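Local coordinates for protein transmembrane protease (PDB 2E7V) that probably cleaves proteins as a membrane-bound serine endopeptidase, the part described here being its SEA domain rather than its catalytic domain, at residues M40-F45 against S52-T57; S48-E53 against K89-S94. All coordinates share one frame; numbering follows the deposited sequence.

Interactions 1 and 2 are two successive pieces of one core, their centres about 9 Å apart. Helix 28-46 packs on the start of strand 54-65 in interaction 1; in interaction 2 the loop between these two elements packs on helix 85-96. They share Ser52 and Glu53, although, of the two contacts, Glu53 reaches across only the second. Phe45 joins them: while its CB lies on Phe54, its ring reaches the second contact, with CE2 3.9 Å from Leu50 CD1 and CZ 4.0 Å from Ile92 CG2. Both are structural contacts within the SEA domain, and no active site or ligand is involved in either.

Interaction 1: M40-F45 against S52-T57; sequences MITDEF and SEFIRT
Phe45 and Phe54 supply the aromatic part of this contact. Their planes are almost parallel, 2° apart, but slid so far past each other that the rings barely overlap, with centroids 4.9 Å apart. What lies over the Phe54 face is the CB of Phe45, a CH-pi contact 4.0 Å from the Phe54 ring centroid; on the opposite face, toward the rim, sits the backbone N of Arg56. The Phe54 ring reaches the helix because chi1 (174°) turns CG away from the backbone N. Phe45 also meets Phe77 edge-to-face, so a large flat side chain suits a place where several elements converge.

The aliphatic contacts lie one helical turn back. Ile41 CG2 packs 3.9 Å from Thr57 CG2, and more loosely against Phe54 CE2. The branched Ile41 also touches Val73 and Ile107, on two strands of the sheet. Thr42 turns its methyl CG2 to Phe54 CE1 at 4.0 Å, crossing the aromatic side chain at about a right angle.

The fold is the ferredoxin-like beta-alpha-beta-beta-alpha-beta sandwich of SEA domains, and helix 28-46 here runs antiparallel to the outer strand 54-65, their local axes 8.3 Å apart. A classic beta bulge, with Ile55 and Arg56 both opposite Lys76, breaks the alternation of the strand, allowing Phe54 and Thr57, three residues apart, to point toward the helix together.

The polar link is a water. It donates to Thr42 OG1 at 2.8 Å and accepts from Thr57 N at 3.0 Å, giving the strand amide a partner at the partly exposed border. Beside it the Thr57 methyl CG2 lies 3.6 Å from Thr42 OG1. The Thr42 hydroxyl itself donates to Glu38 O within its helix, and Thr57 OG1 to Val74 O on the next strand; Thr57 thus turns a methyl to the helix while its hydroxyl is engaged by backbone.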
ATOM      1  N   MET A  40      -0.839  -5.369  -5.011  1.00 12.23           N
ATOM      2  CA  MET A  40      -2.071  -4.608  -4.860  1.00 11.12           C
ATOM      3  C   MET A  40      -1.889  -3.179  -5.344  1.00 12.76           C
ATOM      4  O   MET A  40      -2.698  -2.665  -6.121  1.00 12.14           O
ATOM      5  CB  MET A  40      -2.534  -4.622  -3.396  1.00  9.90           C
ATOM      6  CG  MET A  40      -3.058  -5.994  -2.933  1.00 10.97           C
ATOM      7  SD  MET A  40      -3.658  -6.018  -1.236  1.00  6.04           S
ATOM      8  CE  MET A  40      -5.078  -4.944  -1.408  1.00  7.17           C
ATOM      9  N   ILE A  41      -0.831  -2.531  -4.877  1.00 12.74           N
ATOM     10  CA  ILE A  41      -0.552  -1.155  -5.271  1.00  9.93           C
ATOM     11  C   ILE A  41      -0.296  -1.090  -6.777  1.00 11.06           C
ATOM     12  O   ILE A  41      -0.816  -0.200  -7.466  1.00  9.97           O
ATOM     13  CB  ILE A  41       0.662  -0.592  -4.486  1.00  7.69           C
ATOM     14  CG1 ILE A  41       0.266  -0.389  -3.019  1.00 10.11           C
ATOM     15  CG2 ILE A  41       1.128   0.730  -5.095  1.00  9.86           C
ATOM     16  CD1 ILE A  41       1.449  -0.098  -2.095  1.00 15.94           C
ATOM     17  N   THR A  42       0.476  -2.041  -7.290  1.00  8.36           N
ATOM     18  CA  THR A  42       0.785  -2.078  -8.722  1.00 11.21           C
ATOM     19  C   THR A  42      -0.496  -2.218  -9.550  1.00 15.37           C
ATOM     20  O   THR A  42      -0.686  -1.495 -10.530  1.00 14.95           O
ATOM     21  CB  THR A  42       1.750  -3.242  -9.061  1.00 14.15           C
ATOM     22  OG1 THR A  42       2.982  -3.064  -8.341  1.00 12.62           O
ATOM     23  CG2 THR A  42       2.054  -3.282 -10.565  1.00 14.86           C
ATOM     24  N   ASP A  43      -1.369  -3.143  -9.156  1.00 14.91           N
ATOM     25  CA  ASP A  43      -2.632  -3.350  -9.869  1.00 15.41           C
ATOM     26  C   ASP A  43      -3.499  -2.077  -9.880  1.00 17.06           C
ATOM     27  O   ASP A  43      -4.104  -1.747 -10.898  1.00 13.28           O
ATOM     28  CB  ASP A  43      -3.438  -4.483  -9.229  1.00 14.47           C
ATOM     29  CG  ASP A  43      -2.863  -5.858  -9.525  1.00 21.34           C
ATOM     30  OD1 ASP A  43      -3.213  -6.807  -8.792  1.00 27.08           O
ATOM     31  OD2 ASP A  43      -2.080  -6.000 -10.489  1.00 24.86           O
ATOM     32  N   GLU A  44      -3.567  -1.374  -8.754  1.00 14.25           N
ATOM     33  CA  GLU A  44      -4.377  -0.157  -8.694  1.00 15.75           C
ATOM     34  C   GLU A  44      -3.886   0.910  -9.670  1.00 14.48           C
ATOM     35  O   GLU A  44      -4.677   1.502 -10.406  1.00 13.99           O
ATOM     36  CB  GLU A  44      -4.385   0.430  -7.280  1.00 17.89           C
ATOM     37  CG  GLU A  44      -5.138  -0.397  -6.257  1.00 21.83           C
ATOM     38  CD  GLU A  44      -6.546  -0.740  -6.698  1.00 25.86           C
ATOM     39  OE1 GLU A  44      -7.221   0.135  -7.288  1.00 28.38           O
ATOM     40  OE2 GLU A  44      -6.982  -1.885  -6.446  1.00 27.93           O
ATOM     41  N   PHE A  45      -2.584   1.168  -9.683  1.00 12.38           N
ATOM     42  CA  PHE A  45      -2.079   2.191 -10.588  1.00 12.20           C
ATOM     43  C   PHE A  45      -2.177   1.762 -12.040  1.00 13.47           C
ATOM     44  O   PHE A  45      -2.404   2.598 -12.916  1.00 13.78           O
ATOM     45  CB  PHE A  45      -0.646   2.573 -10.237  1.00 12.88           C
ATOM     46  CG  PHE A  45      -0.536   3.374  -8.971  1.00 14.45           C
ATOM     47  CD1 PHE A  45      -0.158   2.771  -7.776  1.00 12.78           C
ATOM     48  CD2 PHE A  45      -0.830   4.733  -8.972  1.00 16.33           C
ATOM     49  CE1 PHE A  45      -0.072   3.510  -6.603  1.00 17.21           C
ATOM     50  CE2 PHE A  45      -0.746   5.484  -7.802  1.00 17.59           C
ATOM     51  CZ  PHE A  45      -0.365   4.869  -6.613  1.00 15.99           C
ATOM     52  N   SER A  52       0.417   5.136 -17.218  1.00 16.55           N
ATOM     53  CA  SER A  52       1.599   5.375 -18.046  1.00 18.92           C
ATOM     54  C   SER A  52       2.761   5.986 -17.269  1.00 16.35           C
ATOM     55  O   SER A  52       3.898   5.936 -17.720  1.00 17.81           O
ATOM     56  CB  SER A  52       1.254   6.297 -19.217  1.00 20.92           C
ATOM     57  OG  SER A  52       0.992   7.617 -18.764  1.00 26.92           O
ATOM     58  N   GLU A  53       2.478   6.558 -16.105  1.00 16.92           N
ATOM     59  CA  GLU A  53       3.522   7.186 -15.295  1.00 15.21           C
ATOM     60  C   GLU A  53       4.087   6.302 -14.182  1.00 13.50           C
ATOM     61  O   GLU A  53       5.248   6.446 -13.818  1.00 15.69           O
ATOM     62  CB  GLU A  53       3.005   8.487 -14.665  1.00 15.95           C
ATOM     63  CG  GLU A  53       2.586   9.589 -15.647  1.00 23.48           C
ATOM     64  CD  GLU A  53       1.118   9.522 -16.021  1.00 28.49           C
ATOM     65  OE1 GLU A  53       0.646  10.434 -16.723  1.00 30.20           O
ATOM     66  OE2 GLU A  53       0.431   8.561 -15.616  1.00 31.76           O
ATOM     67  N   PHE A  54       3.267   5.421 -13.616  1.00 13.53           N
ATOM     68  CA  PHE A  54       3.725   4.538 -12.540  1.00 14.02           C
ATOM     69  C   PHE A  54       4.794   3.560 -13.039  1.00 13.43           C
ATOM     70  O   PHE A  54       4.592   2.874 -14.037  1.00 14.69           O
ATOM     71  CB  PHE A  54       2.529   3.772 -11.950  1.00 14.19           C
ATOM     72  CG  PHE A  54       2.905   2.731 -10.918  1.00 14.56           C
ATOM     73  CD1 PHE A  54       3.097   1.400 -11.288  1.00 17.50           C
ATOM     74  CD2 PHE A  54       3.069   3.081  -9.580  1.00 14.55           C
ATOM     75  CE1 PHE A  54       3.449   0.428 -10.340  1.00 17.64           C
ATOM     76  CE2 PHE A  54       3.421   2.114  -8.625  1.00 16.82           C
ATOM     77  CZ  PHE A  54       3.612   0.787  -9.011  1.00 16.78           C
ATOM     78  N   ILE A  55       5.935   3.510 -12.356  1.00 12.90           N
ATOM     79  CA  ILE A  55       7.009   2.605 -12.753  1.00 14.56           C
ATOM     80  C   ILE A  55       7.009   1.345 -11.908  1.00 13.65           C
ATOM     81  O   ILE A  55       6.888   0.246 -12.442  1.00 14.35           O
ATOM     82  CB  ILE A  55       8.401   3.275 -12.657  1.00 16.69           C
ATOM     83  CG1 ILE A  55       8.473   4.443 -13.643  1.00 17.61           C
ATOM     84  CG2 ILE A  55       9.502   2.248 -13.010  1.00 16.66           C
ATOM     85  CD1 ILE A  55       9.783   5.181 -13.622  1.00 20.01           C
ATOM     86  N   ARG A  56       7.144   1.502 -10.592  1.00 11.19           N
ATOM     87  CA  ARG A  56       7.133   0.352  -9.696  1.00 13.27           C
ATOM     88  C   ARG A  56       7.075   0.778  -8.233  1.00 13.74           C
ATOM     89  O   ARG A  56       7.327   1.941  -7.885  1.00 12.40           O
ATOM     90  CB  ARG A  56       8.371  -0.518  -9.921  1.00 15.73           C
ATOM     91  CG  ARG A  56       9.665   0.201  -9.613  1.00 22.26           C
ATOM     92  CD  ARG A  56      10.888  -0.674  -9.822  1.00 24.44           C
ATOM     93  NE  ARG A  56      12.027   0.180 -10.124  1.00 31.31           N
ATOM     94  CZ  ARG A  56      12.353   0.578 -11.348  1.00 26.68           C
ATOM     95  NH1 ARG A  56      11.633   0.183 -12.384  1.00 29.55           N
ATOM     96  NH2 ARG A  56      13.383   1.391 -11.530  1.00 28.60           N
ATOM     97  N   THR A  57       6.749  -0.179  -7.376  1.00 13.59           N
ATOM     98  CA  THR A  57       6.644   0.080  -5.949  1.00 13.84           C
ATOM     99  C   THR A  57       7.327  -1.008  -5.131  1.00 16.46           C
ATOM    100  O   THR A  57       7.599  -2.112  -5.619  1.00 13.12           O
ATOM    101  CB  THR A  57       5.171   0.159  -5.522  1.00 13.84           C
ATOM    102  OG1 THR A  57       5.080   0.604  -4.164  1.00 13.15           O
ATOM    103  CG2 THR A  57       4.507  -1.209  -5.646  1.00 11.87           C
TER
HETATM  104  O   HOH W   1       5.745  -2.626  -8.745  1.00 14.99           O

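Interaction 2: S48-E53 against K89-S94; sequences SSLKSE and KTRIQS
Glu53 and Arg91 form a salt bridge that ties the loop to helix 85-96. Arg91 NH2 gives a nearly straight bond to Glu53 OE1, 3.0 Å long with an N-H...O angle of 164°. The oxygen lies in the guanidinium plane, but the nitrogen comes from above the carboxylate, the two planes standing 87° apart, so this is not the flat two-to-two pairing. Arg91 NH1 adds only a weak bond to the same OE1. A second weak bond runs from Arg91 NH2 to the backbone Ser49 O at 3.1 Å. The bend of the arginine chain at chi3 (62°) helps bring the guanidinium edge round to both acceptors.

The loop joins helix 28-46 to strand 54-65 in the ferredoxin-like SEA fold, and a type I beta turn from Ser48 to Lys51 shapes it. Ser48 OG accepts from Leu50 N at 3.1 Å, an ST turn suited to serine's short hydroxyl, while Ser48 O takes both Lys51 N and Lys51 NZ, from opposite faces of its plane.

Leu50, held out by this turn, covers one face of the guanidinium: its CD2 sits over the centre, 3.4 Å from Arg91 CZ, a tight fit. With an alanine in place of Arg91, Glu53 would probably lose this charged mate and that side of Leu50 would probably be uncovered. The other branch of the leucine, CD1, meets Ile92 CG1 at 3.8 Å, the two side chains crossing at about a right angle. Leu50 and Ile92 are buried, as befits aliphatic residues that both pack on Phe45.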
ATOM      1  N   SER A  48      -5.430   2.867 -13.453  1.00 17.63           N
ATOM      2  CA  SER A  48      -5.742   4.253 -13.106  1.00 13.93           C
ATOM      3  C   SER A  48      -5.270   5.230 -14.190  1.00 15.37           C
ATOM      4  O   SER A  48      -4.707   4.818 -15.200  1.00 14.06           O
ATOM      5  CB  SER A  48      -5.068   4.617 -11.778  1.00 13.51           C
ATOM      6  OG  SER A  48      -3.682   4.834 -11.978  1.00 10.25           O
ATOM      7  N   SER A  49      -5.485   6.527 -13.957  1.00 14.17           N
ATOM      8  CA  SER A  49      -5.081   7.571 -14.906  1.00 15.61           C
ATOM      9  C   SER A  49      -3.576   7.778 -14.877  1.00 14.68           C
ATOM     10  O   SER A  49      -3.021   8.557 -15.664  1.00 14.62           O
ATOM     11  CB  SER A  49      -5.782   8.884 -14.566  1.00 15.14           C
ATOM     12  OG  SER A  49      -7.182   8.684 -14.519  1.00 25.37           O
ATOM     13  N   LEU A  50      -2.925   7.069 -13.960  1.00 13.48           N
ATOM     14  CA  LEU A  50      -1.475   7.132 -13.790  1.00 12.62           C
ATOM     15  C   LEU A  50      -0.800   5.881 -14.334  1.00 13.64           C
ATOM     16  O   LEU A  50       0.366   5.628 -14.043  1.00 15.73           O
ATOM     17  CB  LEU A  50      -1.137   7.272 -12.301  1.00 13.94           C
ATOM     18  CG  LEU A  50      -1.126   8.674 -11.687  1.00 13.78           C
ATOM     19  CD1 LEU A  50      -1.147   8.578 -10.177  1.00 11.78           C
ATOM     20  CD2 LEU A  50       0.120   9.421 -12.155  1.00 13.93           C
ATOM     21  N   LYS A  51      -1.525   5.100 -15.125  1.00 14.45           N
ATOM     22  CA  LYS A  51      -0.980   3.859 -15.673  1.00 15.99           C
ATOM     23  C   LYS A  51       0.297   4.026 -16.492  1.00 18.27           C
ATOM     24  O   LYS A  51       1.165   3.156 -16.456  1.00 17.07           O
ATOM     25  CB  LYS A  51      -2.038   3.137 -16.518  1.00 12.53           C
ATOM     26  CG  LYS A  51      -2.492   3.899 -17.747  1.00 15.69           C
ATOM     27  CD  LYS A  51      -3.407   3.049 -18.627  1.00 19.49           C
ATOM     28  CE  LYS A  51      -4.869   3.479 -18.546  1.00 25.69           C
ATOM     29  NZ  LYS A  51      -5.486   3.160 -17.242  1.00 26.89           N
ATOM     30  N   SER A  52       0.417   5.136 -17.218  1.00 16.55           N
ATOM     31  CA  SER A  52       1.599   5.375 -18.046  1.00 18.92           C
ATOM     32  C   SER A  52       2.761   5.986 -17.269  1.00 16.35           C
ATOM     33  O   SER A  52       3.898   5.936 -17.720  1.00 17.81           O
ATOM     34  CB  SER A  52       1.254   6.297 -19.217  1.00 20.92           C
ATOM     35  OG  SER A  52       0.992   7.617 -18.764  1.00 26.92           O
ATOM     36  N   GLU A  53       2.478   6.558 -16.105  1.00 16.92           N
ATOM     37  CA  GLU A  53       3.522   7.186 -15.295  1.00 15.21           C
ATOM     38  C   GLU A  53       4.087   6.302 -14.182  1.00 13.50           C
ATOM     39  O   GLU A  53       5.248   6.446 -13.818  1.00 15.69           O
ATOM     40  CB  GLU A  53       3.005   8.487 -14.665  1.00 15.95           C
ATOM     41  CG  GLU A  53       2.586   9.589 -15.647  1.00 23.48           C
ATOM     42  CD  GLU A  53       1.118   9.522 -16.021  1.00 28.49           C
ATOM     43  OE1 GLU A  53       0.646  10.434 -16.723  1.00 30.20           O
ATOM     44  OE2 GLU A  53       0.431   8.561 -15.616  1.00 31.76           O
ATOM     45  N   LYS A  89       1.226  14.377  -6.726  1.00 13.47           N
ATOM     46  CA  LYS A  89       0.690  13.924  -5.454  1.00 13.80           C
ATOM     47  C   LYS A  89      -0.831  13.835  -5.433  1.00 10.68           C
ATOM     48  O   LYS A  89      -1.378  12.837  -4.988  1.00 12.23           O
ATOM     49  CB  LYS A  89       1.186  14.840  -4.338  1.00 13.55           C
ATOM     50  CG  LYS A  89       0.726  14.473  -2.944  1.00 17.73           C
ATOM     51  CD  LYS A  89       1.592  15.258  -1.964  1.00 22.64           C
ATOM     52  CE  LYS A  89       1.108  15.180  -0.543  1.00 25.43           C
ATOM     53  NZ  LYS A  89       1.986  16.041   0.310  1.00 26.67           N
ATOM     54  N   THR A  90      -1.511  14.874  -5.910  1.00  8.89           N
ATOM     55  CA  THR A  90      -2.974  14.896  -5.930  1.00 12.41           C
ATOM     56  C   THR A  90      -3.544  13.782  -6.803  1.00 11.80           C
ATOM     57  O   THR A  90      -4.603  13.237  -6.501  1.00 13.83           O
ATOM     58  CB  THR A  90      -3.515  16.266  -6.433  1.00 11.93           C
ATOM     59  OG1 THR A  90      -2.947  16.571  -7.714  1.00 13.82           O
ATOM     60  CG2 THR A  90      -3.141  17.368  -5.449  1.00 17.29           C
ATOM     61  N   ARG A  91      -2.844  13.449  -7.884  1.00 10.43           N
ATOM     62  CA  ARG A  91      -3.291  12.374  -8.765  1.00  9.56           C
ATOM     63  C   ARG A  91      -3.112  11.046  -8.039  1.00  9.57           C
ATOM     64  O   ARG A  91      -3.952  10.145  -8.126  1.00  8.63           O
ATOM     65  CB  ARG A  91      -2.466  12.354 -10.063  1.00 13.42           C
ATOM     66  CG  ARG A  91      -2.488  13.648 -10.879  1.00 13.34           C
ATOM     67  CD  ARG A  91      -1.500  13.562 -12.057  1.00 17.24           C
ATOM     68  NE  ARG A  91      -1.852  12.489 -12.991  1.00 16.48           N
ATOM     69  CZ  ARG A  91      -1.074  12.073 -13.989  1.00 19.29           C
ATOM     70  NH1 ARG A  91       0.115  12.629 -14.191  1.00 16.30           N
ATOM     71  NH2 ARG A  91      -1.487  11.100 -14.790  1.00 20.95           N
ATOM     72  N   ILE A  92      -2.005  10.930  -7.318  1.00  9.38           N
ATOM     73  CA  ILE A  92      -1.709   9.704  -6.586  1.00 10.21           C
ATOM     74  C   ILE A  92      -2.735   9.480  -5.491  1.00 11.12           C
ATOM     75  O   ILE A  92      -3.237   8.367  -5.310  1.00 12.00           O
ATOM     76  CB  ILE A  92      -0.280   9.749  -5.971  1.00  9.25           C
ATOM     77  CG1 ILE A  92       0.763   9.713  -7.089  1.00 11.19           C
ATOM     78  CG2 ILE A  92      -0.084   8.563  -5.011  1.00  5.90           C
ATOM     79  CD1 ILE A  92       2.211   9.904  -6.619  1.00 15.86           C
ATOM     80  N   GLN A  93      -3.065  10.545  -4.769  1.00  9.63           N
ATOM     81  CA  GLN A  93      -4.043  10.452  -3.691  1.00 11.83           C
ATOM     82  C   GLN A  93      -5.400   9.927  -4.162  1.00 10.36           C
ATOM     83  O   GLN A  93      -6.086   9.191  -3.435  1.00  8.30           O
ATOM     84  CB  GLN A  93      -4.204  11.818  -3.033  1.00 12.94           C
ATOM     85  CG  GLN A  93      -3.010  12.235  -2.184  1.00 11.54           C
ATOM     86  CD  GLN A  93      -3.099  13.684  -1.737  1.00 15.70           C
ATOM     87  OE1 GLN A  93      -3.409  14.569  -2.537  1.00 15.59           O
ATOM     88  NE2 GLN A  93      -2.810  13.936  -0.463  1.00 14.33           N
ATOM     89  N   SER A  94      -5.780  10.279  -5.385  1.00  9.29           N
ATOM     90  CA  SER A  94      -7.061   9.825  -5.902  1.00 10.62           C
ATOM     91  C   SER A  94      -7.054   8.328  -6.171  1.00 11.99           C
ATOM     92  O   SER A  94      -8.111   7.696  -6.186  1.00 15.01           O
ATOM     93  CB  SER A  94      -7.445  10.614  -7.160  1.00 15.33           C
ATOM     94  OG  SER A  94      -7.911  11.912  -6.805  1.00 17.22           O
TER